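Side-chain contact in glycosylation Associate Protein 3 (Streptococcus agalactiae serotype V, PDB 6OYC), which probably takes part, in complex with its partner Gap proteins, in the glycosylation and export of adhesins through the accessory Sec system, perhaps by binding sugar: residues N51-S54 and K55-S58. Numbering follows the deposited sequence.
Sequences NYQS and KRIS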
loop_
_atom_site.group_PDB
_atom_site.type_symbol
_atom_site.label_atom_id
_atom_site.label_comp_id
_atom_site.label_asym_id
_atom_site.label_seq_id
_atom_site.Cartn_x
_atom_site.Cartn_y
_atom_site.Cartn_z
ATOM N N ASN C 51 0.008 -24.285 9.012
ATOM C CA ASN C 51 0.448 -24.718 10.332
ATOM C C ASN C 51 1.821 -24.092 10.558
ATOM O O ASN C 51 2.678 -24.147 9.670
ATOM C CB ASN C 51 0.503 -26.259 10.437
ATOM C CG ASN C 51 1.290 -26.743 11.663
ATOM O OD1 ASN C 51 2.507 -26.926 11.603
ATOM N ND2 ASN C 51 0.597 -26.914 12.791
ATOM N N TYR C 52 2.016 -23.450 11.714
ATOM C CA TYR C 52 3.281 -22.751 11.940
ATOM C C TYR C 52 4.468 -23.698 11.744
ATOM O O TYR C 52 5.451 -23.361 11.069
ATOM C CB TYR C 52 3.336 -22.120 13.348
ATOM C CG TYR C 52 4.787 -21.825 13.725
ATOM C CD1 TYR C 52 5.470 -20.736 13.164
ATOM C CD2 TYR C 52 5.504 -22.686 14.543
ATOM C CE1 TYR C 52 6.817 -20.511 13.442
ATOM C CE2 TYR C 52 6.841 -22.468 14.819
ATOM C CZ TYR C 52 7.489 -21.376 14.272
ATOM O OH TYR C 52 8.816 -21.163 14.559
ATOM N N GLN C 53 4.384 -24.902 12.317
ATOM C CA GLN C 53 5.551 -25.776 12.322
ATOM C C GLN C 53 5.991 -26.159 10.911
ATOM O O GLN C 53 7.192 -26.203 10.623
ATOM C CB GLN C 53 5.285 -27.034 13.151
ATOM C CG GLN C 53 6.551 -27.913 13.315
ATOM C CD GLN C 53 6.277 -29.147 14.161
ATOM O OE1 GLN C 53 6.057 -30.233 13.624
ATOM N NE2 GLN C 53 6.254 -28.981 15.486
ATOM N N SER C 54 5.049 -26.447 10.016
ATOM C CA SER C 54 5.475 -26.877 8.693
ATOM C C SER C 54 5.660 -25.730 7.701
ATOM O O SER C 54 6.426 -25.885 6.750
ATOM C CB SER C 54 4.486 -27.895 8.127
ATOM O OG SER C 54 3.298 -27.266 7.723
ATOM N N LYS C 55 5.006 -24.585 7.895
ATOM C CA LYS C 55 5.134 -23.470 6.959
ATOM C C LYS C 55 5.942 -22.290 7.480
ATOM O O LYS C 55 6.517 -21.559 6.671
ATOM C CB LYS C 55 3.754 -22.957 6.540
ATOM C CG LYS C 55 2.890 -24.042 5.875
ATOM C CD LYS C 55 3.535 -24.524 4.580
ATOM C CE LYS C 55 2.803 -25.727 3.991
ATOM N NZ LYS C 55 3.000 -25.792 2.500
ATOM N N ARG C 56 5.990 -22.081 8.800
ATOM C CA ARG C 56 6.763 -21.013 9.442
ATOM C C ARG C 56 6.271 -19.613 9.068
ATOM O O ARG C 56 7.031 -18.644 9.176
ATOM C CB ARG C 56 8.263 -21.144 9.132
ATOM C CG ARG C 56 8.847 -22.516 9.477
ATOM C CD ARG C 56 8.970 -22.657 10.985
ATOM N NE ARG C 56 9.070 -24.027 11.461
ATOM C CZ ARG C 56 10.021 -24.460 12.280
ATOM N NH1 ARG C 56 10.982 -23.625 12.675
ATOM N NH2 ARG C 56 10.010 -25.726 12.700
ATOM N N ILE C 57 5.013 -19.495 8.626
ATOM C CA ILE C 57 4.356 -18.216 8.394
ATOM C C ILE C 57 2.875 -18.385 8.673
ATOM O O ILE C 57 2.333 -19.493 8.629
ATOM C CB ILE C 57 4.518 -17.689 6.951
ATOM C CG1 ILE C 57 4.008 -18.739 5.947
ATOM C CG2 ILE C 57 5.965 -17.247 6.682
ATOM C CD1 ILE C 57 3.858 -18.177 4.528
ATOM N N SER C 58 2.224 -17.260 8.962
ATOM C CA SER C 58 0.779 -17.167 8.999
ATOM C C SER C 58 0.212 -17.213 7.581
ATOM O O SER C 58 0.906 -16.878 6.620
ATOM C CB SER C 58 0.372 -15.862 9.677
ATOM O OG SER C 58 0.785 -15.857 11.030
#
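R56 folds back over the single turn of helix 52-55, so that its guanidinium has the ring of Y52 over one face and Q53 O at its edge. The chain turns about its CB-CG bond (chi2 -73°), which brings the guanidinium toward the helix. R56 NE then donates to Q53 O at 3.0 Å. The bond is nearly straight at 172°. The oxygen sits in the guanidinium plane, but NE approaches from above the plane of the Q53 carbonyl, away from its lone pairs. The Y52 ring is tilted 24° from the guanidinium plane. The overlap is partial: Y52 CE2 sits over the outer part of the group, and R56 CD meets Y52 CZ at 3.8 Å.

The backbone is the tight part. R56 N donates a hydrogen bond to Y52 O at 2.7 Å, and K55 N donates one to N51 O at 3.0 Å. At the start of the turn, the side chain of N51 accepts from S54 N through OD1 at 3.0 Å, in the carbonyl plane.

The outer side is looser. Q53 runs alongside R56 with its chain extended, and its CG comes no nearer than 4.1 Å to R56 NH2. The K55 chain heads outward from the turn. Just outside the turn, T50 OG1 is hydrogen-bonded to I57 O, which ties the two flanks together. The whole is a one-turn surface helix in the loop between strands 41-47 and 69-78, with an asparagine N-cap and an exit through the positive phi of R56.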